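Uncharacterized protein (Legionella pneumophila subsp. pneumophila str. Philadelphia 1, PDB 4EZI) is a putative hydrolase of the alpha/beta-hydrolase fold whose physiological role is unknown, possibly acting as a triacylglycerol lipase. Local coordinates at residues V210-A223 with I264-F276. Residues are numbered along the deposited sequence; the frame is centred on the assembly and turned at random. Where two conformers were deposited one is given.
Sequences VMLEPGPRATAYLA and ILQALPQDPLLIF
In the all-helical insertion between strands 193-197 and 310-314, Thr-219 and Pro-272 pack the first turn of helix 218-233 against the loop and 3-10 turn after helix 261-267. Thr-219 OG1 donates to Pro-269 O at 2.8 Å, the donor tilted 23° from the Pro-269 carbonyl plane. Thr-219 CG2, anti to the backbone N, meets Ile-275 CG2 at 3.7 Å. The Pro-272 ring is met by both Pro-214 and Leu-222: Pro-214 CB packs tightly against Pro-272 CD, at 3.4 Å, and Leu-222 CD1 meets Pro-272 CB. Val-210 O, buried beside Pro-272 CG, has no polar partner. Such an insertion resembles the cap regions of alpha/beta hydrolases, inserted between core strands. Gln-270, bent at chi2 (-77°), turns its amide back so that NE2 donates almost straight (178°) to Pro-216 O at 2.9 Å; Pro-216 O lies in the Gln-270 amide plane, while NE2 sits above the Pro-216 carbonyl plane. A water links Gln-270 O, Gly-215 O and Thr-219 N. Leu-222 CB reaches the Phe-276 ring edge. At the other end, Leu-265 CD2 sits 3.7 Å from Ala-220 CB and also touches Arg-217, whose guanidinium forms a salt bridge with Asp-320.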
loop_
_atom_site.group_PDB
_atom_site.type_symbol
_atom_site.label_atom_id
_atom_site.label_comp_id
_atom_site.label_asym_id
_atom_site.label_seq_id
_atom_site.Cartn_x
_atom_site.Cartn_y
_atom_site.Cartn_z
ATOM N N VAL A 210 14.228 -11.351 2.641
ATOM C CA VAL A 210 14.427 -10.787 1.317
ATOM C C VAL A 210 15.891 -10.921 0.894
ATOM O O VAL A 210 16.186 -11.194 -0.261
ATOM C CB VAL A 210 13.871 -9.341 1.253
ATOM C CG1 VAL A 210 14.029 -8.759 -0.119
ATOM C CG2 VAL A 210 12.388 -9.318 1.653
HETATM N N MSE A 211 16.828 -10.744 1.831
HETATM C CA MSE A 211 18.244 -10.846 1.484
HETATM C C MSE A 211 18.712 -12.279 1.316
HETATM O O MSE A 211 19.515 -12.548 0.438
HETATM C CB MSE A 211 19.096 -10.181 2.547
HETATM C CG MSE A 211 18.966 -8.683 2.584
HETATM SE SE MSE A 211 20.466 -7.832 3.444
HETATM C CE MSE A 211 20.412 -6.138 2.513
ATOM N N LEU A 212 18.244 -13.181 2.197
ATOM C CA LEU A 212 18.784 -14.561 2.250
ATOM C C LEU A 212 17.855 -15.648 1.759
ATOM O O LEU A 212 18.330 -16.746 1.476
ATOM C CB LEU A 212 19.222 -14.907 3.672
ATOM C CG LEU A 212 20.374 -14.087 4.227
ATOM C CD1 LEU A 212 20.574 -14.384 5.702
ATOM C CD2 LEU A 212 21.681 -14.349 3.455
ATOM N N GLU A 213 16.569 -15.355 1.599
ATOM C CA GLU A 213 15.646 -16.269 0.924
ATOM C C GLU A 213 14.981 -15.515 -0.247
ATOM O O GLU A 213 13.758 -15.436 -0.339
ATOM C CB GLU A 213 14.605 -16.782 1.887
ATOM C CG GLU A 213 15.220 -17.450 3.094
ATOM C CD GLU A 213 14.181 -18.093 3.972
ATOM O OE1 GLU A 213 13.460 -18.996 3.491
ATOM O OE2 GLU A 213 14.064 -17.670 5.124
ATOM N N PRO A 214 15.787 -14.955 -1.151
ATOM C CA PRO A 214 15.213 -14.048 -2.127
ATOM C C PRO A 214 14.247 -14.694 -3.097
ATOM O O PRO A 214 14.605 -15.616 -3.836
ATOM C CB PRO A 214 16.441 -13.539 -2.881
ATOM C CG PRO A 214 17.431 -14.631 -2.711
ATOM C CD PRO A 214 17.247 -15.031 -1.299
ATOM N N GLY A 215 13.043 -14.152 -3.145
ATOM C CA GLY A 215 12.080 -14.520 -4.183
ATOM C C GLY A 215 12.399 -13.768 -5.475
ATOM O O GLY A 215 13.446 -13.106 -5.612
ATOM N N PRO A 216 11.494 -13.842 -6.457
ATOM C CA PRO A 216 11.773 -13.340 -7.799
ATOM C C PRO A 216 11.934 -11.818 -7.911
ATOM O O PRO A 216 12.426 -11.349 -8.932
ATOM C CB PRO A 216 10.557 -13.805 -8.609
ATOM C CG PRO A 216 9.993 -14.972 -7.836
ATOM C CD PRO A 216 10.257 -14.661 -6.409
ATOM N N ARG A 217 11.495 -11.064 -6.904
ATOM C CA ARG A 217 11.519 -9.598 -6.927
ATOM C C ARG A 217 12.395 -9.002 -5.833
ATOM O O ARG A 217 12.460 -7.790 -5.686
ATOM C CB ARG A 217 10.074 -9.099 -6.798
ATOM C CG ARG A 217 9.227 -9.371 -8.073
ATOM C CD ARG A 217 7.749 -9.461 -7.782
ATOM N NE ARG A 217 7.391 -10.650 -7.027
ATOM C CZ ARG A 217 7.104 -11.819 -7.562
ATOM N NH1 ARG A 217 7.061 -11.984 -8.870
ATOM N NH2 ARG A 217 6.837 -12.838 -6.750
ATOM N N ALA A 218 13.056 -9.853 -5.052
ATOM C CA ALA A 218 13.779 -9.406 -3.852
ATOM C C ALA A 218 14.844 -8.379 -4.139
ATOM O O ALA A 218 14.918 -7.358 -3.471
ATOM C CB ALA A 218 14.414 -10.614 -3.158
ATOM N N THR A 219 15.672 -8.625 -5.153
ATOM C CA THR A 219 16.734 -7.683 -5.443
ATOM C C THR A 219 16.159 -6.313 -5.808
ATOM O O THR A 219 16.670 -5.276 -5.378
ATOM C CB THR A 219 17.630 -8.195 -6.567
ATOM O OG1 THR A 219 18.096 -9.489 -6.179
ATOM C CG2 THR A 219 18.826 -7.261 -6.792
ATOM N N ALA A 220 15.116 -6.303 -6.638
ATOM C CA ALA A 220 14.464 -5.047 -7.018
ATOM C C ALA A 220 13.919 -4.319 -5.797
ATOM O O ALA A 220 14.067 -3.103 -5.678
ATOM C CB ALA A 220 13.383 -5.287 -8.059
ATOM N N TYR A 221 13.241 -5.026 -4.891
ATOM C CA TYR A 221 12.722 -4.388 -3.698
ATOM C C TYR A 221 13.857 -3.741 -2.889
ATOM O O TYR A 221 13.727 -2.633 -2.367
ATOM C CB TYR A 221 12.006 -5.393 -2.802
ATOM C CG TYR A 221 10.763 -6.067 -3.327
ATOM C CD1 TYR A 221 9.850 -5.397 -4.117
ATOM C CD2 TYR A 221 10.470 -7.355 -2.959
ATOM C CE1 TYR A 221 8.657 -6.004 -4.518
ATOM C CE2 TYR A 221 9.293 -7.978 -3.352
ATOM C CZ TYR A 221 8.393 -7.289 -4.156
ATOM O OH TYR A 221 7.218 -7.887 -4.541
ATOM N N LEU A 222 14.940 -4.480 -2.682
ATOM C CA LEU A 222 16.035 -3.983 -1.847
ATOM C C LEU A 222 16.757 -2.830 -2.509
ATOM O O LEU A 222 17.156 -1.878 -1.834
ATOM C CB LEU A 222 17.013 -5.112 -1.493
ATOM C CG LEU A 222 16.417 -6.154 -0.544
ATOM C CD1 LEU A 222 17.340 -7.364 -0.470
ATOM C CD2 LEU A 222 16.143 -5.602 0.844
ATOM N N ALA A 223 16.949 -2.922 -3.817
ATOM C CA ALA A 223 17.558 -1.813 -4.560
ATOM C C ALA A 223 16.710 -0.530 -4.382
ATOM O O ALA A 223 17.227 0.540 -4.047
ATOM C CB ALA A 223 17.662 -2.190 -6.028
ATOM N N ILE A 264 13.464 -3.897 -15.199
ATOM C CA ILE A 264 14.201 -3.765 -13.943
ATOM C C ILE A 264 14.615 -5.128 -13.426
ATOM O O ILE A 264 15.784 -5.361 -13.093
ATOM C CB ILE A 264 13.368 -2.978 -12.890
ATOM C CG1 ILE A 264 13.081 -1.561 -13.404
ATOM C CG2 ILE A 264 14.078 -2.987 -11.539
ATOM C CD1 ILE A 264 12.098 -0.758 -12.530
ATOM N N LEU A 265 13.658 -6.055 -13.421
ATOM C CA LEU A 265 13.939 -7.383 -12.909
ATOM C C LEU A 265 14.990 -8.104 -13.751
ATOM O O LEU A 265 15.837 -8.808 -13.214
ATOM C CB LEU A 265 12.654 -8.215 -12.824
ATOM C CG LEU A 265 11.634 -7.691 -11.823
ATOM C CD1 LEU A 265 10.354 -8.456 -11.959
ATOM C CD2 LEU A 265 12.148 -7.813 -10.399
ATOM N N GLN A 266 14.971 -7.896 -15.058
ATOM C CA GLN A 266 15.959 -8.518 -15.938
ATOM C C GLN A 266 17.366 -7.922 -15.788
ATOM O O GLN A 266 18.362 -8.635 -15.956
ATOM C CB GLN A 266 15.479 -8.425 -17.382
ATOM C CG GLN A 266 16.258 -9.278 -18.374
ATOM C CD GLN A 266 16.300 -10.763 -18.008
ATOM O OE1 GLN A 266 15.317 -11.334 -17.533
ATOM N NE2 GLN A 266 17.452 -11.390 -18.233
ATOM N N ALA A 267 17.463 -6.637 -15.453
ATOM C CA ALA A 267 18.755 -5.943 -15.312
ATOM C C ALA A 267 19.468 -6.263 -14.014
ATOM O O ALA A 267 20.653 -5.993 -13.910
ATOM C CB ALA A 267 18.549 -4.437 -15.423
ATOM N N LEU A 268 18.761 -6.762 -13.010
ATOM C CA LEU A 268 19.334 -6.988 -11.696
ATOM C C LEU A 268 19.517 -8.481 -11.471
ATOM O O LEU A 268 18.688 -9.302 -11.888
ATOM C CB LEU A 268 18.389 -6.427 -10.627
ATOM C CG LEU A 268 18.282 -4.895 -10.624
ATOM C CD1 LEU A 268 17.220 -4.481 -9.610
ATOM C CD2 LEU A 268 19.627 -4.196 -10.370
ATOM N N PRO A 269 20.562 -8.852 -10.729
ATOM C CA PRO A 269 20.719 -10.271 -10.397
ATOM C C PRO A 269 19.609 -10.778 -9.472
ATOM O O PRO A 269 19.024 -10.015 -8.720
ATOM C CB PRO A 269 22.066 -10.318 -9.679
ATOM C CG PRO A 269 22.242 -8.977 -9.108
ATOM C CD PRO A 269 21.560 -8.012 -10.050
ATOM N N GLN A 270 19.352 -12.070 -9.530
ATOM C CA GLN A 270 18.365 -12.673 -8.645
ATOM C C GLN A 270 18.819 -12.767 -7.189
ATOM O O GLN A 270 17.984 -12.707 -6.293
ATOM C CB GLN A 270 17.899 -14.014 -9.190
ATOM C CG GLN A 270 16.852 -13.822 -10.304
ATOM C CD GLN A 270 15.467 -13.468 -9.757
ATOM O OE1 GLN A 270 14.855 -14.291 -9.067
ATOM N NE2 GLN A 270 14.986 -12.222 -10.018
ATOM N N ASP A 271 20.130 -12.881 -6.967
ATOM C CA ASP A 271 20.705 -12.897 -5.619
ATOM C C ASP A 271 21.028 -11.469 -5.182
ATOM O O ASP A 271 21.948 -10.863 -5.738
ATOM C CB ASP A 271 21.980 -13.741 -5.603
ATOM C CG ASP A 271 22.644 -13.804 -4.235
ATOM O OD1 ASP A 271 22.161 -13.193 -3.254
ATOM O OD2 ASP A 271 23.682 -14.526 -4.122
ATOM N N PRO A 272 20.264 -10.913 -4.221
ATOM C CA PRO A 272 20.484 -9.519 -3.858
ATOM C C PRO A 272 21.863 -9.245 -3.323
ATOM O O PRO A 272 22.318 -8.092 -3.373
ATOM C CB PRO A 272 19.399 -9.224 -2.802
ATOM C CG PRO A 272 18.409 -10.279 -2.917
ATOM C CD PRO A 272 19.146 -11.495 -3.455
ATOM N N LEU A 273 22.531 -10.254 -2.752
ATOM C CA LEU A 273 23.851 -9.972 -2.214
ATOM C C LEU A 273 24.791 -9.424 -3.278
ATOM O O LEU A 273 25.725 -8.685 -2.951
ATOM C CB LEU A 273 24.458 -11.206 -1.553
ATOM C CG LEU A 273 23.676 -11.726 -0.344
ATOM C CD1 LEU A 273 24.305 -12.989 0.219
ATOM C CD2 LEU A 273 23.545 -10.686 0.741
ATOM N N LEU A 274 24.546 -9.737 -4.555
ATOM C CA LEU A 274 25.446 -9.304 -5.640
ATOM C C LEU A 274 25.344 -7.797 -5.898
ATOM O O LEU A 274 26.279 -7.231 -6.478
ATOM C CB LEU A 274 25.171 -10.098 -6.917
ATOM C CG LEU A 274 25.607 -11.555 -6.888
ATOM C CD1 LEU A 274 25.028 -12.286 -8.080
ATOM C CD2 LEU A 274 27.135 -11.646 -6.833
ATOM N N ILE A 275 24.277 -7.129 -5.461
ATOM C CA ILE A 275 24.192 -5.673 -5.682
ATOM C C ILE A 275 24.811 -4.857 -4.560
ATOM O O ILE A 275 24.926 -3.647 -4.691
ATOM C CB ILE A 275 22.769 -5.165 -5.989
ATOM C CG1 ILE A 275 21.842 -5.194 -4.762
ATOM C CG2 ILE A 275 22.222 -5.903 -7.235
ATOM C CD1 ILE A 275 20.556 -4.389 -4.960
ATOM N N PHE A 276 25.201 -5.503 -3.457
ATOM C CA PHE A 276 25.674 -4.771 -2.283
ATOM C C PHE A 276 27.139 -4.990 -2.030
ATOM O O PHE A 276 27.681 -6.063 -2.267
ATOM C CB PHE A 276 24.912 -5.228 -1.021
ATOM C CG PHE A 276 23.454 -4.848 -1.024
ATOM C CD1 PHE A 276 23.087 -3.529 -0.924
ATOM C CD2 PHE A 276 22.459 -5.818 -1.154
ATOM C CE1 PHE A 276 21.759 -3.158 -0.946
ATOM C CE2 PHE A 276 21.143 -5.452 -1.190
ATOM C CZ PHE A 276 20.771 -4.133 -1.078
HETATM O O HOH W 1 21.057 -14.333 -1.013
HETATM O O HOH W 2 15.556 -15.441 -6.436
HETATM O O HOH W 3 15.529 -11.348 -6.509
#